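Local coordinates for nitroreductase-like family protein (Bacillus cereus, PDB 2I7H) that is a flavin mononucleotide-binding, dimeric member of the nitroreductase-like family, with an alpha-beta fold built round an antiparallel sheet, at residues 118-123 / 161-166; 54-59 / 94-99; 30-35 / 130-135. All blocks are in the same frame, centred on the assembly; numbering follows the deposited sequence.

Interaction 1 of 3, residues 118-123 / 161-166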
loop_
_atom_site.group_PDB
_atom_site.type_symbol
_atom_site.label_atom_id
_atom_site.label_comp_id
_atom_site.label_asym_id
_atom_site.label_seq_id
_atom_site.Cartn_x
_atom_site.Cartn_y
_atom_site.Cartn_z
ATOM N N ALA A 118 -1.153 1.794 -1.840
ATOM C CA ALA A 118 -0.107 1.347 -2.745
ATOM C C ALA A 118 0.561 2.557 -3.448
ATOM O O ALA A 118 1.779 2.597 -3.569
ATOM C CB ALA A 118 -0.665 0.266 -3.822
ATOM N N PHE A 119 -0.253 3.509 -3.918
ATOM C CA PHE A 119 0.202 4.788 -4.483
ATOM C C PHE A 119 1.085 5.562 -3.503
ATOM O O PHE A 119 2.149 6.055 -3.885
ATOM C CB PHE A 119 -1.034 5.591 -4.933
ATOM C CG PHE A 119 -0.789 7.047 -5.219
ATOM C CD1 PHE A 119 -0.301 7.459 -6.454
ATOM C CD2 PHE A 119 -1.157 8.014 -4.284
ATOM C CE1 PHE A 119 -0.109 8.767 -6.702
ATOM C CE2 PHE A 119 -0.963 9.322 -4.519
ATOM C CZ PHE A 119 -0.428 9.728 -5.727
HETATM N N MSE A 120 0.686 5.620 -2.230
HETATM C CA MSE A 120 1.443 6.371 -1.216
HETATM C C MSE A 120 2.760 5.723 -0.871
HETATM O O MSE A 120 3.762 6.415 -0.701
HETATM C CB MSE A 120 0.625 6.609 0.066
HETATM C CG MSE A 120 -0.518 7.579 -0.142
HETATM SE SE MSE A 120 -1.690 7.868 1.409
HETATM C CE MSE A 120 -0.515 8.921 2.492
ATOM N N GLN A 121 2.740 4.401 -0.758
ATOM C CA GLN A 121 3.941 3.637 -0.545
ATOM C C GLN A 121 4.911 3.752 -1.733
ATOM O O GLN A 121 6.099 3.966 -1.525
ATOM C CB GLN A 121 3.622 2.173 -0.232
ATOM C CG GLN A 121 4.864 1.275 -0.166
ATOM C CD GLN A 121 5.815 1.588 0.970
ATOM O OE1 GLN A 121 6.817 0.882 1.156
ATOM N NE2 GLN A 121 5.538 2.640 1.722
ATOM N N ASN A 122 4.383 3.640 -2.961
ATOM C CA ASN A 122 5.167 3.920 -4.165
ATOM C C ASN A 122 5.849 5.264 -4.042
ATOM O O ASN A 122 7.040 5.387 -4.288
ATOM C CB ASN A 122 4.263 4.023 -5.385
ATOM C CG ASN A 122 3.911 2.697 -5.991
ATOM O OD1 ASN A 122 4.476 1.648 -5.679
ATOM N ND2 ASN A 122 2.959 2.746 -6.903
ATOM N N PHE A 123 5.058 6.282 -3.698
ATOM C CA PHE A 123 5.555 7.643 -3.603
ATOM C C PHE A 123 6.693 7.733 -2.591
ATOM O O PHE A 123 7.693 8.395 -2.846
ATOM C CB PHE A 123 4.465 8.625 -3.182
ATOM C CG PHE A 123 4.991 9.996 -3.001
ATOM C CD1 PHE A 123 5.156 10.856 -4.119
ATOM C CD2 PHE A 123 5.423 10.420 -1.756
ATOM C CE1 PHE A 123 5.692 12.107 -3.938
ATOM C CE2 PHE A 123 5.960 11.672 -1.581
ATOM C CZ PHE A 123 6.102 12.517 -2.653
ATOM N N GLY A 161 -4.070 9.822 4.043
ATOM C CA GLY A 161 -2.887 10.240 4.756
ATOM C C GLY A 161 -2.499 11.653 4.420
ATOM O O GLY A 161 -2.924 12.206 3.399
ATOM N N ILE A 162 -1.721 12.260 5.316
ATOM C CA ILE A 162 -1.042 13.507 5.008
ATOM C C ILE A 162 0.430 13.190 4.997
ATOM O O ILE A 162 0.982 12.760 5.993
ATOM C CB ILE A 162 -1.375 14.660 5.986
ATOM C CG1 ILE A 162 -2.898 14.841 6.063
ATOM C CG2 ILE A 162 -0.608 15.973 5.557
ATOM C CD1 ILE A 162 -3.389 16.074 6.818
ATOM N N LEU A 163 1.060 13.367 3.846
ATOM C CA LEU A 163 2.486 13.129 3.735
ATOM C C LEU A 163 3.243 14.426 3.984
ATOM O O LEU A 163 2.960 15.430 3.351
ATOM C CB LEU A 163 2.842 12.577 2.355
ATOM C CG LEU A 163 2.340 11.213 1.923
ATOM C CD1 LEU A 163 2.224 11.278 0.426
ATOM C CD2 LEU A 163 3.330 10.119 2.368
ATOM N N HIS A 164 4.182 14.385 4.925
ATOM C CA HIS A 164 5.051 15.521 5.255
ATOM C C HIS A 164 6.418 15.232 4.662
ATOM O O HIS A 164 6.964 14.166 4.865
ATOM C CB HIS A 164 5.126 15.732 6.760
ATOM C CG HIS A 164 3.834 16.216 7.350
ATOM N ND1 HIS A 164 3.697 17.460 7.921
ATOM C CD2 HIS A 164 2.616 15.623 7.447
ATOM C CE1 HIS A 164 2.460 17.609 8.366
ATOM N NE2 HIS A 164 1.783 16.512 8.082
ATOM N N ILE A 165 6.944 16.172 3.897
ATOM C CA ILE A 165 8.012 15.869 2.953
ATOM C C ILE A 165 9.090 16.939 2.979
ATOM O O ILE A 165 8.791 18.121 3.058
ATOM C CB ILE A 165 7.466 15.801 1.501
ATOM C CG1 ILE A 165 6.265 14.867 1.415
ATOM C CG2 ILE A 165 8.565 15.395 0.505
ATOM C CD1 ILE A 165 5.270 15.230 0.308
ATOM N N GLY A 166 10.343 16.512 2.886
ATOM C CA GLY A 166 11.450 17.433 2.641
ATOM C C GLY A 166 12.781 16.726 2.728
ATOM O O GLY A 166 12.847 15.540 3.080
#

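Interaction 2 of 3, residues 54-59 / 94-99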
loop_
_atom_site.group_PDB
_atom_site.type_symbol
_atom_site.label_atom_id
_atom_site.label_comp_id
_atom_site.label_asym_id
_atom_site.label_seq_id
_atom_site.Cartn_x
_atom_site.Cartn_y
_atom_site.Cartn_z
ATOM N N CYS A 54 -5.089 14.426 -4.646
ATOM C CA CYS A 54 -4.118 15.111 -3.783
ATOM C C CYS A 54 -4.380 16.594 -3.612
ATOM O O CYS A 54 -4.908 17.246 -4.523
ATOM C CB CYS A 54 -2.702 14.928 -4.336
ATOM S SG CYS A 54 -2.179 13.190 -4.444
ATOM N N LYS A 55 -4.013 17.127 -2.443
ATOM C CA LYS A 55 -3.800 18.571 -2.285
ATOM C C LYS A 55 -2.348 18.739 -1.865
ATOM O O LYS A 55 -1.891 18.081 -0.927
ATOM C CB LYS A 55 -4.746 19.190 -1.255
ATOM C CG LYS A 55 -6.091 18.518 -1.185
ATOM C CD LYS A 55 -7.225 19.451 -0.919
ATOM C CE LYS A 55 -7.875 19.791 -2.242
ATOM N NZ LYS A 55 -9.275 20.189 -2.113
ATOM N N LEU A 56 -1.607 19.566 -2.587
ATOM C CA LEU A 56 -0.224 19.844 -2.226
ATOM C C LEU A 56 -0.144 21.249 -1.663
ATOM O O LEU A 56 -0.509 22.199 -2.334
ATOM C CB LEU A 56 0.708 19.708 -3.450
ATOM C CG LEU A 56 2.150 20.245 -3.336
ATOM C CD1 LEU A 56 3.061 19.414 -2.445
ATOM C CD2 LEU A 56 2.793 20.409 -4.721
ATOM N N TYR A 57 0.311 21.361 -0.420
ATOM C CA TYR A 57 0.517 22.652 0.228
ATOM C C TYR A 57 2.003 22.916 0.292
ATOM O O TYR A 57 2.767 22.088 0.803
ATOM C CB TYR A 57 -0.106 22.692 1.636
ATOM C CG TYR A 57 -1.616 22.484 1.635
ATOM C CD1 TYR A 57 -2.163 21.203 1.496
ATOM C CD2 TYR A 57 -2.488 23.551 1.798
ATOM C CE1 TYR A 57 -3.529 20.995 1.500
ATOM C CE2 TYR A 57 -3.852 23.364 1.796
ATOM C CZ TYR A 57 -4.367 22.072 1.633
ATOM O OH TYR A 57 -5.714 21.857 1.613
ATOM N N ILE A 58 2.413 24.058 -0.255
ATOM C CA ILE A 58 3.820 24.457 -0.301
ATOM C C ILE A 58 3.956 25.957 -0.100
ATOM O O ILE A 58 3.079 26.727 -0.494
ATOM C CB ILE A 58 4.518 24.059 -1.640
ATOM C CG1 ILE A 58 3.696 24.507 -2.856
ATOM C CG2 ILE A 58 4.766 22.567 -1.690
ATOM C CD1 ILE A 58 4.470 24.516 -4.160
ATOM N N GLY A 59 5.061 26.367 0.514
ATOM C CA GLY A 59 5.366 27.789 0.703
ATOM C C GLY A 59 4.308 28.449 1.557
ATOM O O GLY A 59 3.934 27.914 2.597
ATOM N N ALA A 94 6.763 20.654 2.375
ATOM C CA ALA A 94 5.540 20.338 1.651
ATOM C C ALA A 94 4.708 19.403 2.491
ATOM O O ALA A 94 5.249 18.593 3.256
ATOM C CB ALA A 94 5.860 19.706 0.266
ATOM N N GLN A 95 3.393 19.567 2.390
ATOM C CA GLN A 95 2.414 18.569 2.837
ATOM C C GLN A 95 1.583 18.141 1.643
ATOM O O GLN A 95 1.197 18.974 0.814
ATOM C CB GLN A 95 1.474 19.121 3.909
ATOM C CG GLN A 95 2.073 19.213 5.288
ATOM C CD GLN A 95 2.710 20.560 5.569
ATOM O OE1 GLN A 95 2.315 21.592 5.002
ATOM N NE2 GLN A 95 3.698 20.564 6.479
ATOM N N ILE A 96 1.315 16.842 1.565
ATOM C CA ILE A 96 0.409 16.281 0.575
ATOM C C ILE A 96 -0.749 15.526 1.247
ATOM O O ILE A 96 -0.550 14.480 1.859
ATOM C CB ILE A 96 1.140 15.404 -0.469
ATOM C CG1 ILE A 96 2.192 16.257 -1.191
ATOM C CG2 ILE A 96 0.140 14.900 -1.515
ATOM C CD1 ILE A 96 2.970 15.535 -2.233
ATOM N N VAL A 97 -1.946 16.099 1.163
ATOM C CA VAL A 97 -3.141 15.430 1.651
ATOM C C VAL A 97 -3.589 14.467 0.538
ATOM O O VAL A 97 -3.813 14.879 -0.596
ATOM C CB VAL A 97 -4.265 16.439 2.046
ATOM C CG1 VAL A 97 -5.419 15.715 2.644
ATOM C CG2 VAL A 97 -3.771 17.526 3.018
ATOM N N VAL A 98 -3.639 13.184 0.845
ATOM C CA VAL A 98 -4.045 12.171 -0.141
ATOM C C VAL A 98 -5.449 11.713 0.245
ATOM O O VAL A 98 -5.682 11.272 1.384
ATOM C CB VAL A 98 -3.103 10.948 -0.160
ATOM C CG1 VAL A 98 -3.616 9.901 -1.142
ATOM C CG2 VAL A 98 -1.606 11.364 -0.478
ATOM N N TYR A 99 -6.381 11.838 -0.688
ATOM C CA TYR A 99 -7.749 11.517 -0.401
ATOM C C TYR A 99 -8.408 10.766 -1.560
ATOM O O TYR A 99 -7.850 10.672 -2.663
ATOM C CB TYR A 99 -8.547 12.781 0.026
ATOM C CG TYR A 99 -8.762 13.746 -1.070
ATOM C CD1 TYR A 99 -7.792 14.718 -1.377
ATOM C CD2 TYR A 99 -9.917 13.692 -1.839
ATOM C CE1 TYR A 99 -7.984 15.605 -2.407
ATOM C CE2 TYR A 99 -10.125 14.582 -2.879
ATOM C CZ TYR A 99 -9.145 15.529 -3.162
ATOM O OH TYR A 99 -9.353 16.407 -4.195
#

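Interaction 3 of 3, residues 30-35 / 130-135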
loop_
_atom_site.group_PDB
_atom_site.type_symbol
_atom_site.label_atom_id
_atom_site.label_comp_id
_atom_site.label_asym_id
_atom_site.label_seq_id
_atom_site.Cartn_x
_atom_site.Cartn_y
_atom_site.Cartn_z
ATOM N N LYS A 30 8.598 21.841 -6.686
ATOM C CA LYS A 30 7.224 21.420 -6.960
ATOM C C LYS A 30 7.175 20.417 -8.127
ATOM O O LYS A 30 6.404 19.450 -8.102
ATOM C CB LYS A 30 6.402 22.668 -7.283
ATOM C CG LYS A 30 4.992 22.426 -7.742
ATOM C CD LYS A 30 4.659 23.300 -8.950
ATOM C CE LYS A 30 4.380 24.763 -8.585
ATOM N NZ LYS A 30 3.888 25.518 -9.779
ATOM N N ASP A 31 8.017 20.659 -9.132
ATOM C CA ASP A 31 8.064 19.865 -10.356
ATOM C C ASP A 31 8.610 18.474 -10.078
ATOM O O ASP A 31 8.266 17.516 -10.760
ATOM C CB ASP A 31 8.937 20.566 -11.400
ATOM C CG ASP A 31 8.184 21.654 -12.162
ATOM O OD1 ASP A 31 6.996 21.914 -11.848
ATOM O OD2 ASP A 31 8.780 22.240 -13.100
ATOM N N LEU A 32 9.472 18.377 -9.075
ATOM C CA LEU A 32 9.953 17.098 -8.594
ATOM C C LEU A 32 8.841 16.290 -7.900
ATOM O O LEU A 32 8.716 15.083 -8.123
ATOM C CB LEU A 32 11.124 17.319 -7.639
ATOM C CG LEU A 32 11.695 16.096 -6.943
ATOM C CD1 LEU A 32 12.239 15.117 -7.948
ATOM C CD2 LEU A 32 12.760 16.525 -5.963
ATOM N N LEU A 33 8.047 16.950 -7.061
ATOM C CA LEU A 33 6.965 16.273 -6.358
ATOM C C LEU A 33 5.932 15.789 -7.356
ATOM O O LEU A 33 5.356 14.716 -7.181
ATOM C CB LEU A 33 6.309 17.194 -5.325
ATOM C CG LEU A 33 7.192 17.653 -4.164
ATOM C CD1 LEU A 33 6.475 18.687 -3.377
ATOM C CD2 LEU A 33 7.536 16.478 -3.268
ATOM N N ILE A 34 5.709 16.580 -8.403
ATOM C CA ILE A 34 4.738 16.217 -9.427
ATOM C C ILE A 34 5.287 15.049 -10.239
ATOM O O ILE A 34 4.548 14.155 -10.636
ATOM C CB ILE A 34 4.413 17.442 -10.338
ATOM C CG1 ILE A 34 3.539 18.448 -9.582
ATOM C CG2 ILE A 34 3.762 17.008 -11.674
ATOM C CD1 ILE A 34 3.601 19.839 -10.195
ATOM N N GLU A 35 6.593 15.071 -10.482
ATOM C CA GLU A 35 7.257 13.992 -11.203
ATOM C C GLU A 35 7.105 12.673 -10.431
ATOM O O GLU A 35 6.643 11.683 -10.983
ATOM C CB GLU A 35 8.734 14.333 -11.486
ATOM C CG GLU A 35 9.511 13.182 -12.082
ATOM C CD GLU A 35 10.921 13.545 -12.551
ATOM O OE1 GLU A 35 11.650 12.606 -12.938
ATOM O OE2 GLU A 35 11.307 14.747 -12.571
ATOM N N ARG A 130 15.390 9.749 -4.414
ATOM C CA ARG A 130 15.925 11.095 -4.707
ATOM C C ARG A 130 16.430 11.834 -3.488
ATOM O O ARG A 130 16.719 13.007 -3.598
ATOM C CB ARG A 130 14.857 11.998 -5.319
ATOM C CG ARG A 130 14.019 11.378 -6.372
ATOM C CD ARG A 130 14.860 11.106 -7.585
ATOM N NE ARG A 130 13.998 10.779 -8.702
ATOM C CZ ARG A 130 13.733 11.612 -9.703
ATOM N NH1 ARG A 130 14.280 12.851 -9.729
ATOM N NH2 ARG A 130 12.923 11.183 -10.679
ATOM N N GLY A 131 16.494 11.173 -2.329
ATOM C CA GLY A 131 16.921 11.828 -1.084
ATOM C C GLY A 131 15.864 12.602 -0.302
ATOM O O GLY A 131 16.181 13.270 0.697
ATOM N N LEU A 132 14.612 12.545 -0.750
ATOM C CA LEU A 132 13.503 13.132 0.014
ATOM C C LEU A 132 12.980 12.186 1.098
ATOM O O LEU A 132 12.692 11.013 0.855
ATOM C CB LEU A 132 12.347 13.522 -0.898
ATOM C CG LEU A 132 12.362 14.836 -1.639
ATOM C CD1 LEU A 132 11.215 14.818 -2.643
ATOM C CD2 LEU A 132 12.162 15.958 -0.676
ATOM N N GLY A 133 12.877 12.715 2.308
ATOM C CA GLY A 133 12.264 11.987 3.391
ATOM C C GLY A 133 10.812 12.387 3.498
ATOM O O GLY A 133 10.399 13.448 3.007
ATOM N N CYS A 134 10.021 11.517 4.107
ATOM C CA CYS A 134 8.667 11.884 4.450
ATOM C C CYS A 134 8.052 11.011 5.526
ATOM O O CYS A 134 8.536 9.925 5.794
ATOM C CB CYS A 134 7.781 11.942 3.209
ATOM S SG CYS A 134 7.728 10.470 2.282
ATOM N N VAL A 135 7.024 11.548 6.174
ATOM C CA VAL A 135 6.133 10.774 7.030
ATOM C C VAL A 135 4.704 10.815 6.524
ATOM O O VAL A 135 4.210 11.867 6.108
ATOM C CB VAL A 135 6.020 11.273 8.465
ATOM C CG1 VAL A 135 6.590 10.275 9.419
ATOM C CG2 VAL A 135 6.526 12.677 8.629
#

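Interaction 1 of 3, residues 118-123 / 161-166
Met-120, present as selenomethionine, reaches from helix 118-123 to the backbone of Gly-161, within strand 157-167, while its neighbour Phe-119 takes another direction and stacks on Trp-52. The methionine chain runs straight through chi2 and then bends at chi3 (73°), which turns the terminal methyl toward the strand. Met-120 CE lies 3.5 Å from Gly-161 CA, where the strand carries no side chain, and the same Met-120 CE rests 3.7 Å from CG of Leu-163. The glycine thus lets the methyl settle directly on the strand backbone, in a region near the centre of the chain and close to a bound flavin mononucleotide.

Gln-121 and Asn-122 lie against the second subunit, and Asn-122 ND2 also bonds to Ala-40 O of its own chain.

Three residues on from the methionine, nearly a turn, comes Phe-123. With chi1 at 176° its ring points away from the backbone N and out toward the strand. Phe-123 CD2 meets CD1 of Leu-163 at 4.0 Å, and Phe-123 CE2 stands 4.1 Å from CD1 of Ile-165; both branches come to the ring obliquely, from the same side of its plane. Leu-163 therefore serves both helix residues, touching the methionine methyl with CG and the phenylalanine with CD1.

Helix and strand run almost parallel, 6° apart, with their axes 11.0 Å from one another, a gap spanned by side chains, with the methionine methyl landing on the glycine backbone. Every touching residue is buried, and since no polar bond crosses between the segments, apolar side-chain fit alone holds helix to strand here.

Interaction 2 of 3, residues 54-59 / 94-99
Two neighbouring antiparallel strands of the central sheet, 54-58 and 94-99, form this ladder, their directions 167° apart. Lys-55 and Val-97 make a hydrogen-bonded pair: Lys-55 N gives to Val-97 O at 2.9 Å, and Val-97 N returns a bond to Lys-55 O. Tyr-57 and Gln-95 repeat the pattern, with Tyr-57 N to Gln-95 O the shortest of the four bonds at 2.8 Å and nearly straight at its hydrogen (168°).

Side chains alternate between the two faces. Leu-56 CD1 presses on Ile-96 CG1 at 3.5 Å and also touches Ala-94 CB; on this same face Cys-54 CB meets Ile-96 CG2 at 4.0 Å. On the other face Tyr-57 brings CE1 to 3.8 Å from Val-97 CG2. The bent chain of Lys-55 passes the Tyr-99 ring obliquely, its CG 3.7 Å from CE1. Gln-95 OE1 is buried here without a partner in the model, although its NE2 bonds to Phe-89 O.

Helix 106-129 packs against Cys-54 and Val-98, whereas helix 62-71 meets Tyr-57 and Gln-95 on the opposite face. Strand 157-167 flanks 94-99, and beyond 54-58 a parallel strand of the second subunit continues the sheet, with Lys-55 NZ salt-bridged to Glu-185 of that subunit.

Interaction 3 of 3, residues 30-35 / 130-135
Glu-35 and Arg-130 join in a salt bridge at the solvent-facing side of the contact, where NH2 of the arginine donates to OE1 of the glutamate at 3.0 Å. The oxygen lies in the guanidinium plane, at its edge, but the donor reaches it from above the carboxylate plane; the two flat groups stand 81° apart. With one bond joining them, the carboxylate and guanidinium do not form a two-pronged, coplanar pair. Just inward, Leu-32 CD1 lies 3.5 Å from Arg-130 NH1, so the charged group also packs against an aliphatic branch.

Deeper still, the tips of Leu-32 and Leu-132 meet head on, with CD2 of the former 4.0 Å from CD1 of the latter. Leu-132 CD1 is also 4.1 Å from CD2 of Leu-33, whose chain lies across that of Leu-132.

The extended chain of Glu-35, with chi1, chi2 and chi3 all near 180°, carries its carboxylate out to the arginine. Arg-130 is bent at chi2 (-68°) in the turn after helix 106-129. There Gly-131, at positive phi, is the C-prime residue of a Schellman motif: Leu-132 N bonds to Ala-127 O and Gly-131 N to Trp-128 O. The arrangement is a Schellman-capped helix-to-strand connection, packed against the start of helix 30-40.

How the interactions relate
Interaction 1 is fully buried and purely apolar, while interaction 2, mostly buried and with its outer strand paired to the second subunit, is held by backbone hydrogen bonds and side-chain packing. Interaction 3 grades from a leucine cluster to a salt bridge at the surface. Strand 157-167 unites them: it pairs with 94-101 of interaction 2 on one side (Leu-163 N to Ile-96 O, 2.8 Å) and with 132-137 of interaction 3 on the other. Helix 106-129 supplies one half of interaction 1 and leads into the turn of interaction 3. Leu-33 CD1 packs on Leu-56 CD1 at 3.6 Å, joining helix 30-40 to interaction 2, whose ladder is nested inside the loop interaction 3 closes.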